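Local coordinates for nitrite reductase (Hyphomicrobium denitrificans, PDB 2DV6), which probably catalyses the one-electron reduction of nitrite to nitric oxide in denitrification, using protein-bound copper ions and electrons supplied by cytochrome c, at residues R165-T170 / H208-K213; D144-P149 / V332-R337; F353-P358 / V391-G396. All coordinates share one frame; numbering follows the deposited sequence.

Contact 1: residues R165-T170 / H208-K213; sequences RIDLET and HLKNHK
Arg165 lays most of its side chain across one face of the His208 imidazole. Beyond CB, CG swings anti to the backbone N (chi1 -154°) and comes 3.7 Å from His208 CD2, with CD following over the same carbon and NE over the CD2-NE2 side. Bends at chi2 and chi3 turn the guanidinium flat: CZ sits over the ring centre, the planes lie 3° apart, and NH2 is 3.3 Å from His208 CE1 while NH1 lies over CG. At its edge, NH1 forms a salt bridge to Asp167 OD1 (2.9 Å) in the guanidinium plane, on the syn side of the carboxylate. Glu206 and Glu243 bind the ring nitrogens of His208, fixing its rotation. This pairing rides on strands 163-178 and 204-211, parallel neighbours in a sheet of a cupredoxin domain, joined by straight bonds such as His208 N to Ile166 O (2.7 Å). Lys210 NZ completes the charged network through a long salt bridge to Asp167 OD1 (3.8 Å). On the opposite face of the sheet, with Leu168 and Leu209, Thr170 OG1 gives a weak hydrogen bond to Asn211 OD1, whose ND2 binds Thr238 O; there Thr170 touches His219 and Met273, two copper ligands.

Contact 2: residues D144-P149 / V332-R337; sequences DITRDP and VGSLTR
The linker between strand 125-131 of the N-terminal cupredoxin domain and strand 163-178 rests here on the short helix 334-338, with Thr146 and Pro149 meeting Ser334 and Leu335. Gly333 occupies the N-cap position, so the two touching helix residues belong to its first turn. Thr146 presents its methyl: CG2 lies 3.4 Å from Ser334 OG and 3.7 Å from Ser334 CB. The serine hydroxyl, set anti to its own backbone N (chi1 175°), faces the linker but meets only carbon there; its hydrogen bond goes to Asn329 O. The same asparagine reaches back with its ND2 to Arg147 O, and thus ties helix and linker together through one residue outside both. Further along, Leu335 sends its CD2 branch to the proline ring, 3.6 Å from Pro149 CD and 3.8 Å from Pro149 CG, the leucine and the ring passing alongside with opposed headings. Phe328 and Val294 also pack on this leucine. The linker has its own brace, an Asx turn in which Thr146 N donates to Asp144 OD1 (3.0 Å) from above the carboxylate plane. Arg147 turns elsewhere, into a salt bridge with Asp151 and a hydrogen bond to Pro193 O. Between the two segments, then, contact is by van der Waals packing alone, all of the touching residues are buried, and Asn329 supplies directional bonds to both sides.

Contact 3: residues F353-P358 / V391-G396; sequences FGVGGP and VSVPPG
Val355 O takes a hydrogen bond from Gly396 N (2.8 Å, 155° at the hydrogen) where the two segments, 55° apart in direction, draw together, and the CA of Pro395 points a hydrogen at the same carbonyl. One oxygen thereby receives both a conventional bond and a weaker CA-H...O contact. From this meeting point the side chains close the gap backwards along both strands. Val355 fills the middle: its CG2 branch lies 3.6 Å from Val393 CG1 and also rests on Val393 O, while CG1, anti to the backbone N (chi1 177°), comes 3.6 Å from Pro395 CA. Phe353 meets the other branch of the same valine edge-on, with ring atom CD2 3.7 Å from Val393 CG2 and the methyl near the ring plane; the ring is also stacked with Phe364. Strand 348-357 belongs to one sheet and strand 390-393 to another, so Phe353, Val355 and Val393 form part of the apolar filling between the two layers of a cupredoxin sandwich, and residues 394-396 lead from the second sheet back into strand 397-404 of the first. At the far end the strand turns through Gly357, whose phi is positive, into a cis peptide bond before Pro358. The carbonyl of this proline turns toward the Pro395 ring, with Pro358 O 3.4 Å from Pro395 CB. A second subunit lies against this corner: Gly396 O is hydrogen-bonded to Thr390 OG1 of that neighbouring chain, and its Ser363 packs on Pro394 and Pro395. Gly396 lies close to His224, which with His259 binds copper, and about 5 Å, nearest atoms, from a bound copper ion, consistent with the intersubunit centre of copper nitrite reductases.

Along the chain, segment 144-149 comes first, then both strands of contact 1, then segment 332-337 of contact 2, and finally contact 3. Contact 2 therefore spans the whole of contact 1 in sequence, yet their centres are 23 Å apart. Contact 1 joins two inner strands of a sheet near one copper site; contact 3 lies 24 Å away, centre to centre, between two sheets at a subunit boundary. Contacts 2 and 3 are 18 Å apart, also between centres, and share a neighbour, strand 290-299, whose Val294 touches both Leu335 and Phe353. The three show how linker, strand pairing and sheet packing each join different parts of a multidomain cupredoxin.

Contact 1: residues R165-T170 / H208-K213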
loop_
_atom_site.group_PDB
_atom_site.type_symbol
_atom_site.label_atom_id
_atom_site.label_comp_id
_atom_site.label_asym_id
_atom_site.label_seq_id
_atom_site.Cartn_x
_atom_site.Cartn_y
_atom_site.Cartn_z
ATOM N N ARG A 165 -43.082 17.227 39.348
ATOM C CA ARG A 165 -43.237 16.346 38.173
ATOM C C ARG A 165 -42.322 16.853 37.069
ATOM O O ARG A 165 -42.409 18.018 36.672
ATOM C CB ARG A 165 -44.671 16.342 37.608
ATOM C CG ARG A 165 -45.040 15.047 36.856
ATOM C CD ARG A 165 -45.679 15.168 35.413
ATOM N NE ARG A 165 -46.755 14.171 35.327
ATOM C CZ ARG A 165 -47.079 13.348 34.324
ATOM N NH1 ARG A 165 -46.429 13.301 33.173
ATOM N NH2 ARG A 165 -48.108 12.534 34.511
ATOM N N ILE A 166 -41.458 15.972 36.576
ATOM C CA ILE A 166 -40.672 16.270 35.398
ATOM C C ILE A 166 -41.023 15.315 34.283
ATOM O O ILE A 166 -41.139 14.096 34.484
ATOM C CB ILE A 166 -39.151 16.236 35.705
ATOM C CG1 ILE A 166 -38.817 17.334 36.707
ATOM C CG2 ILE A 166 -38.329 16.397 34.415
ATOM C CD1 ILE A 166 -37.413 17.211 37.341
ATOM N N ASP A 167 -41.190 15.887 33.096
ATOM C CA ASP A 167 -41.354 15.135 31.861
ATOM C C ASP A 167 -40.103 15.246 30.993
ATOM O O ASP A 167 -39.584 16.355 30.796
ATOM C CB ASP A 167 -42.531 15.701 31.078
ATOM C CG ASP A 167 -43.884 15.278 31.669
ATOM O OD1 ASP A 167 -44.382 14.164 31.311
ATOM O OD2 ASP A 167 -44.450 16.075 32.455
ATOM N N LEU A 168 -39.634 14.100 30.485
ATOM C CA LEU A 168 -38.574 14.032 29.473
ATOM C C LEU A 168 -39.050 13.132 28.380
ATOM O O LEU A 168 -39.726 12.112 28.633
ATOM C CB LEU A 168 -37.292 13.464 30.063
ATOM C CG LEU A 168 -36.568 14.287 31.135
ATOM C CD1 LEU A 168 -35.371 13.499 31.623
ATOM C CD2 LEU A 168 -36.160 15.618 30.543
ATOM N N GLU A 169 -38.735 13.516 27.153
ATOM C CA GLU A 169 -38.996 12.675 26.005
ATOM C C GLU A 169 -37.643 12.406 25.337
ATOM O O GLU A 169 -36.821 13.340 25.244
ATOM C CB GLU A 169 -39.879 13.437 25.041
ATOM C CG GLU A 169 -40.389 12.594 23.948
ATOM C CD GLU A 169 -41.083 13.419 22.852
ATOM O OE1 GLU A 169 -41.656 12.780 21.958
ATOM O OE2 GLU A 169 -41.054 14.678 22.888
ATOM N N THR A 170 -37.405 11.173 24.886
ATOM C CA THR A 170 -36.166 10.838 24.165
ATOM C C THR A 170 -36.473 10.733 22.681
ATOM O O THR A 170 -37.341 9.963 22.264
ATOM C CB THR A 170 -35.476 9.573 24.707
ATOM O OG1 THR A 170 -36.391 8.460 24.669
ATOM C CG2 THR A 170 -35.063 9.813 26.157
ATOM N N HIS A 208 -41.387 11.413 34.524
ATOM C CA HIS A 208 -42.012 10.643 33.457
ATOM C C HIS A 208 -41.159 10.717 32.210
ATOM O O HIS A 208 -41.047 11.775 31.568
ATOM C CB HIS A 208 -43.447 11.124 33.168
ATOM C CG HIS A 208 -44.352 11.017 34.356
ATOM N ND1 HIS A 208 -45.428 10.159 34.396
ATOM C CD2 HIS A 208 -44.311 11.628 35.562
ATOM C CE1 HIS A 208 -46.023 10.257 35.572
ATOM N NE2 HIS A 208 -45.369 11.144 36.297
ATOM N N LEU A 209 -40.578 9.577 31.872
ATOM C CA LEU A 209 -39.741 9.460 30.687
ATOM C C LEU A 209 -40.473 8.743 29.578
ATOM O O LEU A 209 -40.785 7.545 29.716
ATOM C CB LEU A 209 -38.420 8.725 31.001
ATOM C CG LEU A 209 -37.320 8.816 29.886
ATOM C CD1 LEU A 209 -36.008 8.285 30.405
ATOM C CD2 LEU A 209 -37.673 7.999 28.690
ATOM N N LYS A 210 -40.723 9.453 28.478
ATOM C CA LYS A 210 -41.327 8.849 27.281
ATOM C C LYS A 210 -40.298 8.644 26.160
ATOM O O LYS A 210 -39.513 9.548 25.855
ATOM C CB LYS A 210 -42.478 9.712 26.760
ATOM C CG LYS A 210 -43.679 9.830 27.734
ATOM C CD LYS A 210 -44.927 10.399 27.013
ATOM C CE LYS A 210 -46.148 10.495 27.933
ATOM N NZ LYS A 210 -45.965 11.562 28.985
ATOM N N ASN A 211 -40.266 7.456 25.570
ATOM C CA ASN A 211 -39.370 7.213 24.457
ATOM C C ASN A 211 -40.221 7.282 23.203
ATOM O O ASN A 211 -41.144 6.507 23.038
ATOM C CB ASN A 211 -38.624 5.886 24.621
ATOM C CG ASN A 211 -37.542 5.677 23.583
ATOM O OD1 ASN A 211 -37.237 6.572 22.764
ATOM N ND2 ASN A 211 -36.939 4.496 23.598
ATOM N N HIS A 212 -39.950 8.261 22.342
ATOM C CA HIS A 212 -40.769 8.450 21.135
ATOM C C HIS A 212 -40.907 7.152 20.365
ATOM O O HIS A 212 -39.976 6.352 20.319
ATOM C CB HIS A 212 -40.177 9.519 20.237
ATOM C CG HIS A 212 -41.057 9.876 19.075
ATOM N ND1 HIS A 212 -41.813 11.036 19.042
ATOM C CD2 HIS A 212 -41.301 9.234 17.909
ATOM C CE1 HIS A 212 -42.487 11.083 17.907
ATOM N NE2 HIS A 212 -42.202 10.002 17.205
ATOM N N LYS A 213 -42.063 6.936 19.742
ATOM C CA LYS A 213 -42.313 5.671 19.045
ATOM C C LYS A 213 -41.467 5.373 17.804
ATOM O O LYS A 213 -41.316 4.197 17.433
ATOM C CB LYS A 213 -43.794 5.528 18.708
ATOM C CG LYS A 213 -44.293 6.496 17.686
ATOM C CD LYS A 213 -45.683 6.001 17.321
ATOM C CE LYS A 213 -46.469 6.988 16.553
ATOM N NZ LYS A 213 -47.728 6.242 16.196
HETATM O O HOH W 1 -47.336 10.738 31.190
HETATM O O HOH W 2 -42.964 12.596 29.778
#

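Contact 2: residues D144-P149 / V332-R337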
loop_
_atom_site.group_PDB
_atom_site.type_symbol
_atom_site.label_atom_id
_atom_site.label_comp_id
_atom_site.label_asym_id
_atom_site.label_seq_id
_atom_site.Cartn_x
_atom_site.Cartn_y
_atom_site.Cartn_z
ATOM N N ASP A 144 -32.824 22.224 13.914
ATOM C CA ASP A 144 -32.039 22.939 14.912
ATOM C C ASP A 144 -32.156 22.190 16.235
ATOM O O ASP A 144 -33.237 22.082 16.795
ATOM C CB ASP A 144 -32.523 24.376 15.052
ATOM C CG ASP A 144 -31.790 25.147 16.144
ATOM O OD1 ASP A 144 -30.671 24.759 16.584
ATOM O OD2 ASP A 144 -32.335 26.191 16.552
ATOM N N ILE A 145 -31.047 21.626 16.698
ATOM C CA ILE A 145 -31.047 20.844 17.944
ATOM C C ILE A 145 -30.323 21.586 19.070
ATOM O O ILE A 145 -29.986 21.000 20.088
ATOM C CB ILE A 145 -30.480 19.382 17.720
ATOM C CG1 ILE A 145 -29.100 19.387 17.034
ATOM C CG2 ILE A 145 -31.506 18.535 16.923
ATOM C CD1 ILE A 145 -28.046 20.238 17.770
ATOM N N THR A 146 -30.093 22.889 18.908
ATOM C CA THR A 146 -29.295 23.622 19.876
ATOM C C THR A 146 -30.160 24.094 21.030
ATOM O O THR A 146 -31.306 24.471 20.844
ATOM C CB THR A 146 -28.621 24.865 19.254
ATOM O OG1 THR A 146 -29.643 25.724 18.702
ATOM C CG2 THR A 146 -27.617 24.452 18.126
ATOM N N ARG A 147 -29.575 24.100 22.221
ATOM C CA ARG A 147 -30.193 24.674 23.389
ATOM C C ARG A 147 -29.722 26.122 23.455
ATOM O O ARG A 147 -28.516 26.373 23.564
ATOM C CB ARG A 147 -29.647 23.968 24.608
ATOM C CG ARG A 147 -30.272 24.380 25.914
ATOM C CD ARG A 147 -31.079 23.190 26.353
ATOM N NE ARG A 147 -32.424 23.530 26.211
ATOM C CZ ARG A 147 -33.429 22.678 26.104
ATOM N NH1 ARG A 147 -33.248 21.380 26.028
ATOM N NH2 ARG A 147 -34.643 23.193 26.018
ATOM N N ASP A 148 -30.678 27.062 23.425
ATOM C CA ASP A 148 -30.440 28.483 23.713
ATOM C C ASP A 148 -29.866 28.578 25.144
ATOM O O ASP A 148 -30.390 27.961 26.060
ATOM C CB ASP A 148 -31.796 29.227 23.591
ATOM C CG ASP A 148 -31.668 30.757 23.774
ATOM O OD1 ASP A 148 -30.831 31.228 24.574
ATOM O OD2 ASP A 148 -32.436 31.496 23.115
ATOM N N PRO A 149 -28.732 29.263 25.340
ATOM C CA PRO A 149 -28.167 29.281 26.690
ATOM C C PRO A 149 -28.970 30.100 27.736
ATOM O O PRO A 149 -28.684 30.000 28.945
ATOM C CB PRO A 149 -26.787 29.913 26.486
ATOM C CG PRO A 149 -26.999 30.840 25.244
ATOM C CD PRO A 149 -27.894 29.993 24.367
ATOM N N VAL A 332 -22.082 23.316 15.656
ATOM C CA VAL A 332 -21.125 24.348 15.285
ATOM C C VAL A 332 -21.827 25.711 15.140
ATOM O O VAL A 332 -22.825 25.803 14.432
ATOM C CB VAL A 332 -20.330 23.990 14.005
ATOM C CG1 VAL A 332 -19.405 25.206 13.592
ATOM C CG2 VAL A 332 -19.466 22.726 14.245
ATOM N N GLY A 333 -21.323 26.740 15.827
ATOM C CA GLY A 333 -21.919 28.085 15.766
ATOM C C GLY A 333 -23.149 28.271 16.648
ATOM O O GLY A 333 -23.855 29.301 16.570
ATOM N N SER A 334 -23.411 27.265 17.478
ATOM C CA SER A 334 -24.537 27.278 18.376
ATOM C C SER A 334 -24.579 28.570 19.213
ATOM O O SER A 334 -25.604 29.275 19.229
ATOM C CB SER A 334 -24.495 26.055 19.292
ATOM O OG SER A 334 -25.544 26.128 20.251
ATOM N N LEU A 335 -23.453 28.880 19.865
ATOM C CA LEU A 335 -23.349 30.032 20.760
ATOM C C LEU A 335 -22.603 31.247 20.182
ATOM O O LEU A 335 -22.281 32.184 20.911
ATOM C CB LEU A 335 -22.726 29.608 22.083
ATOM C CG LEU A 335 -23.379 28.451 22.838
ATOM C CD1 LEU A 335 -22.699 28.276 24.234
ATOM C CD2 LEU A 335 -24.888 28.648 22.997
ATOM N N THR A 336 -22.334 31.224 18.887
ATOM C CA THR A 336 -21.812 32.382 18.187
ATOM C C THR A 336 -22.876 33.016 17.261
ATOM O O THR A 336 -23.195 34.189 17.397
ATOM C CB THR A 336 -20.547 32.032 17.342
ATOM O OG1 THR A 336 -20.834 30.949 16.455
ATOM C CG2 THR A 336 -19.386 31.640 18.236
ATOM N N ARG A 337 -23.415 32.241 16.334
ATOM C CA ARG A 337 -24.324 32.770 15.335
ATOM C C ARG A 337 -25.791 32.447 15.683
ATOM O O ARG A 337 -26.680 33.275 15.463
ATOM C CB ARG A 337 -23.950 32.239 13.937
ATOM C CG ARG A 337 -22.656 32.891 13.349
ATOM C CD ARG A 337 -22.178 32.279 12.029
ATOM N NE ARG A 337 -22.799 32.689 10.733
ATOM C CZ ARG A 337 -23.550 33.768 10.514
ATOM N NH1 ARG A 337 -24.026 34.008 9.300
ATOM N NH2 ARG A 337 -23.827 34.623 11.501
#

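Contact 3: residues F353-P358 / V391-G396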
loop_
_atom_site.group_PDB
_atom_site.type_symbol
_atom_site.label_atom_id
_atom_site.label_comp_id
_atom_site.label_asym_id
_atom_site.label_seq_id
_atom_site.Cartn_x
_atom_site.Cartn_y
_atom_site.Cartn_z
ATOM N N PHE A 353 -22.134 25.430 33.936
ATOM C CA PHE A 353 -21.345 24.811 32.869
ATOM C C PHE A 353 -21.145 23.303 33.134
ATOM O O PHE A 353 -20.649 22.946 34.185
ATOM C CB PHE A 353 -19.988 25.505 32.696
ATOM C CG PHE A 353 -19.134 24.840 31.645
ATOM C CD1 PHE A 353 -19.472 24.935 30.294
ATOM C CD2 PHE A 353 -18.062 24.039 32.006
ATOM C CE1 PHE A 353 -18.711 24.286 29.329
ATOM C CE2 PHE A 353 -17.296 23.388 31.033
ATOM C CZ PHE A 353 -17.615 23.505 29.717
ATOM N N GLY A 354 -21.548 22.441 32.206
ATOM C CA GLY A 354 -21.411 21.016 32.413
ATOM C C GLY A 354 -20.704 20.356 31.254
ATOM O O GLY A 354 -20.732 20.874 30.154
ATOM N N VAL A 355 -20.098 19.193 31.493
ATOM C CA VAL A 355 -19.441 18.442 30.419
ATOM C C VAL A 355 -20.132 17.097 30.266
ATOM O O VAL A 355 -19.999 16.184 31.120
ATOM C CB VAL A 355 -17.909 18.327 30.619
ATOM C CG1 VAL A 355 -17.249 17.468 29.526
ATOM C CG2 VAL A 355 -17.220 19.779 30.673
ATOM N N GLY A 356 -20.915 16.999 29.189
ATOM C CA GLY A 356 -21.485 15.703 28.789
ATOM C C GLY A 356 -20.354 14.776 28.346
ATOM O O GLY A 356 -20.295 13.632 28.756
ATOM N N GLY A 357 -19.437 15.292 27.518
ATOM C CA GLY A 357 -18.290 14.519 27.046
ATOM C C GLY A 357 -18.637 13.828 25.746
ATOM O O GLY A 357 -19.061 14.497 24.817
ATOM N N PRO A 358 -18.514 12.477 25.676
ATOM C CA PRO A 358 -18.262 11.531 26.806
ATOM C C PRO A 358 -16.880 11.526 27.486
ATOM O O PRO A 358 -16.784 11.045 28.604
ATOM C CB PRO A 358 -18.553 10.151 26.190
ATOM C CG PRO A 358 -18.325 10.337 24.707
ATOM C CD PRO A 358 -18.724 11.769 24.403
ATOM N N VAL A 391 -11.232 26.940 34.716
ATOM C CA VAL A 391 -11.656 25.828 35.591
ATOM C C VAL A 391 -11.661 24.501 34.818
ATOM O O VAL A 391 -12.206 24.479 33.704
ATOM C CB VAL A 391 -13.037 26.146 36.293
ATOM C CG1 VAL A 391 -14.086 26.495 35.304
ATOM C CG2 VAL A 391 -13.500 24.981 37.225
ATOM N N SER A 392 -11.018 23.446 35.356
ATOM C CA SER A 392 -11.118 22.086 34.768
ATOM C C SER A 392 -12.415 21.455 35.200
ATOM O O SER A 392 -12.707 21.424 36.410
ATOM C CB SER A 392 -10.028 21.094 35.220
ATOM O OG SER A 392 -8.766 21.526 34.850
ATOM N N VAL A 393 -13.160 20.948 34.219
ATOM C CA VAL A 393 -14.466 20.351 34.431
ATOM C C VAL A 393 -14.434 18.974 33.752
ATOM O O VAL A 393 -14.345 18.883 32.529
ATOM C CB VAL A 393 -15.603 21.188 33.819
ATOM C CG1 VAL A 393 -16.955 20.520 34.138
ATOM C CG2 VAL A 393 -15.581 22.609 34.373
ATOM N N PRO A 394 -14.477 17.903 34.548
ATOM C CA PRO A 394 -14.345 16.592 33.935
ATOM C C PRO A 394 -15.654 16.186 33.229
ATOM O O PRO A 394 -16.713 16.748 33.528
ATOM C CB PRO A 394 -14.088 15.681 35.131
ATOM C CG PRO A 394 -14.898 16.348 36.261
ATOM C CD PRO A 394 -14.628 17.832 36.016
ATOM N N PRO A 395 -15.585 15.196 32.313
ATOM C CA PRO A 395 -16.830 14.679 31.732
ATOM C C PRO A 395 -17.642 14.078 32.877
ATOM O O PRO A 395 -17.056 13.526 33.793
ATOM C CB PRO A 395 -16.350 13.633 30.736
ATOM C CG PRO A 395 -14.901 13.255 31.218
ATOM C CD PRO A 395 -14.378 14.489 31.844
ATOM N N GLY A 396 -18.961 14.275 32.856
ATOM C CA GLY A 396 -19.822 13.851 33.933
ATOM C C GLY A 396 -19.697 14.715 35.166
ATOM O O GLY A 396 -20.078 14.288 36.285
#